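Local coordinates for protein peptidase, zinc-dependent (Methanocorpusculum labreanum, PDB 3LMC) that probably hydrolyses peptide bonds as a zinc-dependent metallopeptidase of the M54 family, and carries an iron ion at a second metal site, at residues 17-22 with 142-147; 116-121 with 152-157. One frame throughout, in Å; residues are numbered along the deposited sequence.

Contact 1 of 2, residues 17-22 with 142-147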
# COMPACT_ATOMS: atom_id res chain seq x y z
N ARG A 17 4.50 13.22 1.30
CA ARG A 17 4.30 13.91 0.04
C ARG A 17 5.11 13.28 -1.10
O ARG A 17 4.55 12.93 -2.14
CB ARG A 17 4.60 15.39 0.20
CG ARG A 17 4.43 16.20 -1.06
CD ARG A 17 4.82 17.64 -0.79
NE ARG A 17 4.74 18.47 -1.98
CZ ARG A 17 5.07 19.76 -2.00
NH1 ARG A 17 5.49 20.35 -0.89
NH2 ARG A 17 4.98 20.45 -3.13
N PRO A 18 6.43 13.09 -0.90
CA PRO A 18 7.24 12.46 -1.96
C PRO A 18 6.70 11.09 -2.36
O PRO A 18 6.61 10.78 -3.54
CB PRO A 18 8.63 12.30 -1.32
CG PRO A 18 8.65 13.27 -0.21
CD PRO A 18 7.24 13.38 0.30
N VAL A 19 6.34 10.27 -1.38
CA VAL A 19 5.77 8.96 -1.68
C VAL A 19 4.50 9.08 -2.53
O VAL A 19 4.32 8.39 -3.54
CB VAL A 19 5.48 8.16 -0.41
CG1 VAL A 19 4.60 6.94 -0.75
CG2 VAL A 19 6.80 7.72 0.23
N SER A 20 3.60 9.96 -2.10
CA SER A 20 2.40 10.26 -2.87
C SER A 20 2.74 10.65 -4.32
O SER A 20 2.09 10.20 -5.26
CB SER A 20 1.67 11.43 -2.20
OG SER A 20 0.53 11.78 -2.94
N GLU A 21 3.74 11.51 -4.51
CA GLU A 21 4.03 12.06 -5.84
C GLU A 21 4.68 11.05 -6.76
O GLU A 21 4.36 11.01 -7.95
CB GLU A 21 4.88 13.34 -5.72
CG GLU A 21 4.11 14.48 -5.06
CD GLU A 21 4.98 15.64 -4.65
OE1 GLU A 21 6.18 15.64 -5.01
OE2 GLU A 21 4.46 16.56 -3.99
N GLU A 22 5.56 10.22 -6.22
CA GLU A 22 6.21 9.15 -6.99
C GLU A 22 5.27 7.97 -7.27
O GLU A 22 5.39 7.31 -8.31
CB GLU A 22 7.44 8.64 -6.24
CG GLU A 22 8.46 9.70 -5.92
CD GLU A 22 9.85 9.12 -5.70
OE1 GLU A 22 10.04 7.90 -5.92
OE2 GLU A 22 10.77 9.88 -5.35
N ARG A 142 11.63 2.48 -1.33
CA ARG A 142 11.06 1.17 -1.00
C ARG A 142 9.55 1.20 -0.88
O ARG A 142 8.87 0.34 -1.45
CB ARG A 142 11.71 0.63 0.27
CG ARG A 142 13.18 0.32 0.07
CD ARG A 142 13.89 0.09 1.42
NE ARG A 142 15.27 -0.34 1.20
CZ ARG A 142 16.28 -0.03 2.01
NH1 ARG A 142 16.08 0.70 3.10
NH2 ARG A 142 17.51 -0.46 1.71
N ILE A 143 9.02 2.19 -0.17
CA ILE A 143 7.56 2.31 -0.02
C ILE A 143 6.86 2.52 -1.36
O ILE A 143 5.77 2.01 -1.58
CB ILE A 143 7.15 3.47 0.89
CG1 ILE A 143 7.76 3.28 2.28
CG2 ILE A 143 5.61 3.57 0.97
CD1 ILE A 143 7.40 4.38 3.26
N VAL A 144 7.47 3.31 -2.24
CA VAL A 144 6.89 3.57 -3.54
C VAL A 144 6.80 2.28 -4.34
O VAL A 144 5.78 1.99 -4.96
CB VAL A 144 7.75 4.55 -4.34
CG1 VAL A 144 7.29 4.58 -5.81
CG2 VAL A 144 7.71 5.94 -3.70
N LYS A 145 7.90 1.53 -4.34
CA LYS A 145 8.01 0.31 -5.12
C LYS A 145 7.05 -0.78 -4.64
O LYS A 145 6.44 -1.48 -5.45
CB LYS A 145 9.44 -0.21 -5.03
CG LYS A 145 10.47 0.59 -5.81
CD LYS A 145 11.86 0.11 -5.39
CE LYS A 145 12.95 0.77 -6.20
NZ LYS A 145 14.24 0.06 -5.92
N GLU A 146 6.93 -0.93 -3.33
CA GLU A 146 6.07 -1.98 -2.78
C GLU A 146 4.63 -1.49 -2.73
O GLU A 146 3.69 -2.28 -2.87
CB GLU A 146 6.56 -2.43 -1.40
CG GLU A 146 5.59 -3.34 -0.66
CD GLU A 146 5.50 -4.74 -1.26
OE1 GLU A 146 6.28 -5.05 -2.18
OE2 GLU A 146 4.64 -5.53 -0.80
N GLY A 147 4.46 -0.19 -2.56
CA GLY A 147 3.14 0.42 -2.65
C GLY A 147 2.53 0.35 -4.05
O GLY A 147 1.35 0.04 -4.20

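Contact 2 of 2, residues 116-121 with 152-157. With ZN (zinc ion), chain C.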
# COMPACT_ATOMS: atom_id res chain seq x y z
N GLY A 116 -10.71 -3.55 -3.16
CA GLY A 116 -9.97 -2.34 -3.48
C GLY A 116 -9.24 -1.74 -2.28
O GLY A 116 -9.21 -0.52 -2.12
N VAL A 117 -8.65 -2.58 -1.44
CA VAL A 117 -7.81 -2.09 -0.34
C VAL A 117 -6.47 -2.80 -0.32
O VAL A 117 -6.40 -4.00 -0.58
CB VAL A 117 -8.46 -2.28 1.05
CG1 VAL A 117 -9.65 -1.32 1.24
CG2 VAL A 117 -8.87 -3.76 1.25
N ALA A 118 -5.41 -2.06 0.01
CA ALA A 118 -4.07 -2.63 0.08
C ALA A 118 -3.32 -2.01 1.25
O ALA A 118 -3.76 -1.01 1.83
CB ALA A 118 -3.32 -2.40 -1.23
N ILE A 119 -2.18 -2.61 1.59
CA ILE A 119 -1.42 -2.14 2.74
C ILE A 119 0.08 -2.32 2.50
O ILE A 119 0.49 -3.30 1.87
CB ILE A 119 -1.84 -2.89 4.04
CG1 ILE A 119 -1.24 -2.25 5.29
CG2 ILE A 119 -1.45 -4.36 3.98
CD1 ILE A 119 -1.87 -2.77 6.62
N VAL A 120 0.88 -1.38 2.98
CA VAL A 120 2.33 -1.56 3.01
C VAL A 120 2.86 -1.16 4.39
O VAL A 120 2.36 -0.21 5.01
CB VAL A 120 3.06 -0.77 1.92
CG1 VAL A 120 2.58 0.68 1.88
CG2 VAL A 120 4.58 -0.82 2.17
N SER A 121 3.85 -1.91 4.88
CA SER A 121 4.43 -1.60 6.17
C SER A 121 5.90 -1.24 6.01
O SER A 121 6.68 -2.06 5.53
CB SER A 121 4.33 -2.79 7.11
OG SER A 121 5.24 -2.60 8.18
N GLY A 152 -1.05 -2.14 -7.91
CA GLY A 152 -1.17 -2.82 -9.18
C GLY A 152 -2.11 -4.00 -9.05
O GLY A 152 -2.99 -4.18 -9.89
N HIS A 153 -1.94 -4.80 -7.99
CA HIS A 153 -2.87 -5.90 -7.70
C HIS A 153 -4.34 -5.44 -7.66
O HIS A 153 -5.23 -6.12 -8.13
CB HIS A 153 -2.56 -6.52 -6.34
CG HIS A 153 -1.35 -7.38 -6.32
ND1 HIS A 153 -1.08 -8.32 -7.29
CD2 HIS A 153 -0.35 -7.48 -5.41
CE1 HIS A 153 0.04 -8.95 -6.99
NE2 HIS A 153 0.50 -8.46 -5.85
N LEU A 154 -4.59 -4.30 -7.04
CA LEU A 154 -5.95 -3.77 -6.97
C LEU A 154 -6.54 -3.55 -8.38
O LEU A 154 -7.76 -3.52 -8.56
CB LEU A 154 -5.96 -2.48 -6.14
CG LEU A 154 -6.35 -2.63 -4.66
CD1 LEU A 154 -6.07 -4.02 -4.09
CD2 LEU A 154 -5.73 -1.54 -3.81
N PHE A 155 -5.67 -3.41 -9.37
CA PHE A 155 -6.12 -3.22 -10.74
C PHE A 155 -6.10 -4.50 -11.57
O PHE A 155 -6.30 -4.46 -12.77
CB PHE A 155 -5.33 -2.11 -11.42
CG PHE A 155 -5.73 -0.73 -10.97
CD1 PHE A 155 -6.77 -0.06 -11.60
CD2 PHE A 155 -5.09 -0.12 -9.90
CE1 PHE A 155 -7.14 1.21 -11.19
CE2 PHE A 155 -5.45 1.14 -9.48
CZ PHE A 155 -6.48 1.81 -10.12
N GLY A 156 -5.85 -5.63 -10.91
CA GLY A 156 -5.91 -6.93 -11.56
C GLY A 156 -4.60 -7.55 -12.00
O GLY A 156 -4.58 -8.68 -12.48
N LEU A 157 -3.49 -6.83 -11.86
CA LEU A 157 -2.20 -7.39 -12.24
C LEU A 157 -1.74 -8.46 -11.26
O LEU A 157 -1.93 -8.32 -10.04
CB LEU A 157 -1.14 -6.30 -12.37
CG LEU A 157 -1.16 -5.42 -13.62
CD1 LEU A 157 -2.40 -4.56 -13.62
CD2 LEU A 157 0.09 -4.57 -13.66
ZN ZN C . 2.15 -9.21 -4.60
O HOH W 1 1.40 -8.73 -2.40

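Contact 1 of 2, residues 17-22 with 142-147
Val144 and Ile143, neighbours on helix 136-154, meet Val19 and Glu22, one turn apart on helix 16-27. The apolar contacts come first. Val19 reaches across with CG1, which its chi1 of 167° sets anti to the backbone N, and the methyl lands 3.9 Å from Ile143 CG2; the two side chains cross at about a right angle. Val144 CG2 faces the backbone of the other helix, 4.1 Å from Val19 CA, and lies 3.7 Å from Glu22 CB, so this single methyl touches both Val19 and Glu22. The same CG2 is 3.8 Å from Glu22 OE1, and Val144 CG1 approaches Glu22 CB more loosely.

Two ionic pairs lie beside this apolar patch. Glu22 gives CB to Val144, with OE1 alongside, while its charge goes to Lys181, which forms a salt bridge with OE1. On the far side of the helix, Arg17 NE binds Glu21 OE2 at 2.8 Å, on the syn side of the carboxylate, one turn along.

The axes of the two segments run 9.3 Å apart with a signed crossing angle of -40°, and their nearest CA atoms are those of Val19 and Val144, 5.8 Å from each other. An alanine in place of Val144 would remove CG1 and CG2, which would probably leave a gap against Val19 and Glu22 CB and let the Glu22 chain shift. Val19 and Ile143 also rest on Trp7 of strand 3-7, so both helices pack on one face of the central sheet. Between these segments the join is purely van der Waals, with shape rather than directed bonds setting the fit; the Glu22-Lys181 salt bridge sits next to it, and the Arg17-Glu21 pair takes no part in it.

Contact 2 of 2, residues 116-121 with 152-157
The last turn of the zinc-binding helix 136-154 packs here against the start of strand 117-120, through Leu154, the residue next to the metal ligand His153. Leu154 lies along the strand backbone: CG is 3.8 Å from Gly116 CA, CD1 is 3.5 Å from Val117 O, and CD2 comes 3.6 Å from Ala118 CB. Ala118 points its methyl toward the helix, whereas Val117 turns the other way, onto Leu57 and Arg64 of helix 53-66.

Gly116 and Val117 form a G1 beta bulge opposite Tyr112 of the antiparallel strand 106-112. Gly116 sits at positive phi (53°), a conformation easily reached without a side chain.

His153 is the second histidine of the HExxH motif of zinc peptidases. Its NE2 binds the zinc ion at 2.2 Å, with His149 and His159 as the other protein ligands and a water 2.4 Å from the metal. Its CG stands anti to the carbonyl carbon, chi1 -74°, which places the ring beside the backbone N; the contact to the strand comes from Leu154, the next residue. The other ring nitrogen, ND1, donates to Leu157 O at 2.9 Å, the donor tilted 20° from the carbonyl plane; this second-shell bond probably restrains the turn of the ring while NE2 binds the zinc ion.

Overall arrangement
Helix 136-154 runs through both contacts, whose centres lie 14 Å apart: contact 1 uses its middle and contact 2 its last turn. Along the chain the segments alternate, 17-22, 116-121, 142-147, 152-157, so the two contacts cross in sequence. Contact 1 sets the helix against helix 16-27, both touching strand 3-7 of the mixed five-stranded sheet; contact 2 sets it directly on strand 117-120 of the same sheet. They also touch, since Glu146 CG lies 3.9 Å from Val120 CG2. His149 falls between the two helical segments and His153 within the second, so the part of the helix that carries these zinc ligands is packed at both ends.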